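PDB 5MDM: glycoprotein from Chandipura virus, which probably attaches the virion to host-cell receptors and, when acidified in the endosome, changes conformation to drive fusion of the viral and endosomal membranes. Local coordinates for residues T21-F31 / L308-Y319. Residues are numbered along the deposited sequence; the frame is centred on the assembly and turned at random.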
loop_
_atom_site.group_PDB
_atom_site.type_symbol
_atom_site.label_atom_id
_atom_site.label_comp_id
_atom_site.label_asym_id
_atom_site.label_seq_id
_atom_site.Cartn_x
_atom_site.Cartn_y
_atom_site.Cartn_z
ATOM N N THR A 21 10.609 -14.495 -37.133
ATOM C CA THR A 21 10.362 -15.359 -35.981
ATOM C C THR A 21 10.296 -14.558 -34.683
ATOM O O THR A 21 11.087 -13.640 -34.458
ATOM C CB THR A 21 11.411 -16.480 -35.842
ATOM O OG1 THR A 21 12.726 -15.915 -35.872
ATOM C CG2 THR A 21 11.265 -17.499 -36.968
ATOM N N ARG A 22 9.341 -14.925 -33.835
ATOM C CA ARG A 22 9.050 -14.171 -32.627
ATOM C C ARG A 22 9.679 -14.826 -31.406
ATOM O O ARG A 22 9.493 -16.018 -31.161
ATOM C CB ARG A 22 7.533 -14.053 -32.442
ATOM C CG ARG A 22 6.836 -13.401 -33.622
ATOM C CD ARG A 22 5.534 -14.080 -33.966
ATOM N NE ARG A 22 4.371 -13.332 -33.503
ATOM C CZ ARG A 22 3.504 -12.729 -34.311
ATOM N NH1 ARG A 22 3.673 -12.782 -35.624
ATOM N NH2 ARG A 22 2.469 -12.075 -33.809
ATOM N N TYR A 23 10.437 -14.041 -30.650
ATOM C CA TYR A 23 10.996 -14.509 -29.389
ATOM C C TYR A 23 10.327 -13.768 -28.237
ATOM O O TYR A 23 10.924 -12.880 -27.631
ATOM C CB TYR A 23 12.508 -14.299 -29.354
ATOM C CG TYR A 23 13.268 -15.144 -30.351
ATOM C CD1 TYR A 23 13.715 -16.415 -30.013
ATOM C CD2 TYR A 23 13.542 -14.672 -31.632
ATOM C CE1 TYR A 23 14.412 -17.195 -30.921
ATOM C CE2 TYR A 23 14.238 -15.447 -32.549
ATOM C CZ TYR A 23 14.671 -16.707 -32.186
ATOM O OH TYR A 23 15.361 -17.486 -33.088
ATOM N N CYS A 24 9.083 -14.133 -27.944
ATOM C CA CYS A 24 8.297 -13.441 -26.931
ATOM C C CYS A 24 8.094 -14.273 -25.673
ATOM O O CYS A 24 7.637 -15.415 -25.736
ATOM C CB CYS A 24 6.935 -13.041 -27.496
ATOM S SG CYS A 24 7.011 -11.723 -28.691
ATOM N N PRO A 25 8.434 -13.697 -24.517
ATOM C CA PRO A 25 9.070 -12.385 -24.430
ATOM C C PRO A 25 10.573 -12.568 -24.553
ATOM O O PRO A 25 11.051 -13.686 -24.376
ATOM C CB PRO A 25 8.715 -11.935 -23.021
ATOM C CG PRO A 25 8.672 -13.210 -22.249
ATOM C CD PRO A 25 8.161 -14.268 -23.189
ATOM N N MET A 26 11.307 -11.504 -24.858
ATOM C CA MET A 26 12.745 -11.641 -25.056
ATOM C C MET A 26 13.447 -11.980 -23.749
ATOM O O MET A 26 13.205 -11.362 -22.710
ATOM C CB MET A 26 13.345 -10.382 -25.689
ATOM C CG MET A 26 14.811 -10.528 -26.079
ATOM S SD MET A 26 15.100 -11.818 -27.299
ATOM C CE MET A 26 14.222 -11.142 -28.710
ATOM N N GLY A 27 14.313 -12.983 -23.808
ATOM C CA GLY A 27 15.043 -13.424 -22.641
ATOM C C GLY A 27 16.173 -14.341 -23.051
ATOM O O GLY A 27 16.281 -14.720 -24.218
ATOM N N GLY A 28 17.021 -14.694 -22.090
ATOM C CA GLY A 28 18.114 -15.613 -22.339
ATOM C C GLY A 28 17.631 -17.044 -22.472
ATOM O O GLY A 28 18.375 -17.918 -22.920
ATOM N N GLU A 29 16.380 -17.280 -22.085
ATOM C CA GLU A 29 15.792 -18.614 -22.135
ATOM C C GLU A 29 15.735 -19.169 -23.559
ATOM O O GLU A 29 15.885 -20.372 -23.768
ATOM C CB GLU A 29 14.394 -18.615 -21.506
ATOM C CG GLU A 29 13.430 -17.592 -22.096
ATOM C CD GLU A 29 12.016 -18.135 -22.246
ATOM O OE1 GLU A 29 11.056 -17.344 -22.115
ATOM O OE2 GLU A 29 11.862 -19.349 -22.506
ATOM N N TRP A 30 15.529 -18.291 -24.535
ATOM C CA TRP A 30 15.417 -18.712 -25.929
ATOM C C TRP A 30 16.749 -19.169 -26.493
ATOM O O TRP A 30 16.795 -19.950 -27.442
ATOM C CB TRP A 30 14.878 -17.576 -26.796
ATOM C CG TRP A 30 13.475 -17.202 -26.490
ATOM C CD1 TRP A 30 13.038 -16.038 -25.933
ATOM C CD2 TRP A 30 12.310 -17.999 -26.718
ATOM N NE1 TRP A 30 11.672 -16.057 -25.804
ATOM C CE2 TRP A 30 11.200 -17.253 -26.277
ATOM C CE3 TRP A 30 12.098 -19.273 -27.251
ATOM C CZ2 TRP A 30 9.900 -17.736 -26.355
ATOM C CZ3 TRP A 30 10.807 -19.752 -27.327
ATOM C CH2 TRP A 30 9.725 -18.985 -26.882
ATOM N N PHE A 31 17.835 -18.674 -25.908
ATOM C CA PHE A 31 19.153 -18.876 -26.491
ATOM C C PHE A 31 20.097 -19.663 -25.586
ATOM O O PHE A 31 20.323 -19.308 -24.427
ATOM C CB PHE A 31 19.761 -17.533 -26.904
ATOM C CG PHE A 31 18.886 -16.740 -27.831
ATOM C CD1 PHE A 31 18.930 -16.954 -29.199
ATOM C CD2 PHE A 31 18.006 -15.792 -27.333
ATOM C CE1 PHE A 31 18.116 -16.232 -30.058
ATOM C CE2 PHE A 31 17.191 -15.068 -28.184
ATOM C CZ PHE A 31 17.247 -15.288 -29.550
ATOM N N LEU A 308 9.624 -5.456 -27.681
ATOM C CA LEU A 308 10.411 -6.592 -28.149
ATOM C C LEU A 308 11.660 -6.760 -27.303
ATOM O O LEU A 308 12.345 -7.779 -27.384
ATOM C CB LEU A 308 10.826 -6.394 -29.609
ATOM C CG LEU A 308 9.733 -6.186 -30.656
ATOM C CD1 LEU A 308 10.351 -6.027 -32.023
ATOM C CD2 LEU A 308 8.767 -7.348 -30.642
ATOM N N ALA A 309 11.954 -5.745 -26.499
ATOM C CA ALA A 309 13.161 -5.729 -25.678
ATOM C C ALA A 309 13.149 -6.804 -24.601
ATOM O O ALA A 309 12.096 -7.204 -24.114
ATOM C CB ALA A 309 13.332 -4.365 -25.037
ATOM N N SER A 310 14.332 -7.265 -24.225
ATOM C CA SER A 310 14.462 -8.137 -23.072
ATOM C C SER A 310 14.384 -7.272 -21.831
ATOM O O SER A 310 14.955 -6.182 -21.796
ATOM C CB SER A 310 15.798 -8.873 -23.102
ATOM O OG SER A 310 15.910 -9.754 -22.003
ATOM N N LYS A 311 13.671 -7.746 -20.815
ATOM C CA LYS A 311 13.574 -6.997 -19.570
ATOM C C LYS A 311 14.480 -7.573 -18.495
ATOM O O LYS A 311 14.556 -7.042 -17.394
ATOM C CB LYS A 311 12.131 -6.925 -19.073
ATOM C CG LYS A 311 11.235 -6.019 -19.896
ATOM C CD LYS A 311 9.937 -5.740 -19.162
ATOM C CE LYS A 311 9.013 -4.849 -19.972
ATOM N NZ LYS A 311 7.827 -4.447 -19.159
ATOM N N SER A 312 15.174 -8.656 -18.823
ATOM C CA SER A 312 16.086 -9.305 -17.890
ATOM C C SER A 312 17.412 -9.567 -18.590
ATOM O O SER A 312 17.457 -9.671 -19.816
ATOM C CB SER A 312 15.489 -10.626 -17.418
ATOM O OG SER A 312 15.419 -11.547 -18.494
ATOM N N PRO A 313 18.505 -9.673 -17.819
ATOM C CA PRO A 313 19.806 -9.979 -18.421
ATOM C C PRO A 313 19.788 -11.336 -19.120
ATOM O O PRO A 313 18.980 -12.205 -18.775
ATOM C CB PRO A 313 20.745 -10.021 -17.217
ATOM C CG PRO A 313 20.083 -9.193 -16.191
ATOM C CD PRO A 313 18.616 -9.418 -16.375
ATOM N N GLY A 314 20.665 -11.505 -20.103
ATOM C CA GLY A 314 20.745 -12.752 -20.837
ATOM C C GLY A 314 21.064 -12.555 -22.304
ATOM O O GLY A 314 20.909 -11.460 -22.851
ATOM N N LYS A 315 21.523 -13.627 -22.942
ATOM C CA LYS A 315 21.771 -13.613 -24.374
ATOM C C LYS A 315 20.434 -13.437 -25.081
ATOM O O LYS A 315 19.506 -14.214 -24.870
ATOM C CB LYS A 315 22.444 -14.921 -24.801
ATOM C CG LYS A 315 22.752 -15.034 -26.287
ATOM C CD LYS A 315 23.867 -14.091 -26.715
ATOM C CE LYS A 315 24.102 -14.160 -28.221
ATOM N NZ LYS A 315 25.190 -13.238 -28.650
ATOM N N GLY A 316 20.324 -12.398 -25.899
ATOM C CA GLY A 316 19.107 -12.154 -26.649
ATOM C C GLY A 316 19.297 -11.355 -27.926
ATOM O O GLY A 316 20.398 -11.267 -28.473
ATOM N N LEU A 317 18.204 -10.774 -28.405
ATOM C CA LEU A 317 18.229 -9.953 -29.603
ATOM C C LEU A 317 17.705 -8.558 -29.301
ATOM O O LEU A 317 16.855 -8.376 -28.433
ATOM C CB LEU A 317 17.370 -10.587 -30.696
ATOM C CG LEU A 317 17.714 -12.017 -31.109
ATOM C CD1 LEU A 317 16.787 -12.478 -32.218
ATOM C CD2 LEU A 317 19.160 -12.107 -31.551
ATOM N N ALA A 318 18.220 -7.570 -30.018
ATOM C CA ALA A 318 17.685 -6.224 -29.939
ATOM C C ALA A 318 17.104 -5.873 -31.301
ATOM O O ALA A 318 17.458 -6.488 -32.308
ATOM C CB ALA A 318 18.767 -5.241 -29.543
ATOM N N TYR A 319 16.206 -4.897 -31.327
ATOM C CA TYR A 319 15.532 -4.511 -32.561
ATOM C C TYR A 319 15.559 -2.998 -32.744
ATOM O O TYR A 319 15.521 -2.245 -31.771
ATOM C CB TYR A 319 14.081 -5.016 -32.562
ATOM C CG TYR A 319 13.953 -6.526 -32.560
ATOM C CD1 TYR A 319 13.872 -7.232 -33.748
ATOM C CD2 TYR A 319 13.921 -7.241 -31.372
ATOM C CE1 TYR A 319 13.762 -8.609 -33.755
ATOM C CE2 TYR A 319 13.815 -8.619 -31.370
ATOM C CZ TYR A 319 13.733 -9.299 -32.564
ATOM O OH TYR A 319 13.621 -10.673 -32.577
#
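Met26 lies against 308-319, the turn that leads into strand 316-322, and the strand itself, where the loop that follows strand 15-16 packs on an antiparallel beta-sheet of this class III fusion glycoprotein. The contact is a worked example of how one bent, flexible side chain can join a loop to both the turn and the strand that face it. Met26 starts extended, its CG opposite the backbone N (chi1 -173°), then bends at chi2 and chi3 to curl over the chain opposite. Its CB comes within 3.3 Å of Leu308 O, and its CG rests 3.5 Å from Ser310 CB. The sulfur accepts a weak hydrogen bond from Leu317 N, with SD 3.5 Å from that nitrogen, while the methyl CE reaches the edge of the Tyr319 ring, one face of which carries Leu308 CD1 near its rim. Strand 325-338 pairs antiparallel beside 316-322, with backbone bonds to Gly316 and Ala318, and the disulfide from Cys24 to Cys287 ties the loop to helix 270-295.

Packing thins out toward the partly exposed aromatic side. There Phe31 CZ touches Leu317 CG at 3.7 Å, the two side chains crossing at about a right angle, and the same CZ sits over one face of Tyr23. Tyr23 in turn lies against one face of Trp30, whose NE1 is hydrogen-bonded to Pro25 O. Of the Lys315 side chain, CG meets Phe31 CB before the rest leads away, while the carbonyl O lies by Phe31 CD2. At this margin the backbones themselves meet, Gly28 CA directing a C-H toward Lys315 O across 3.2 Å.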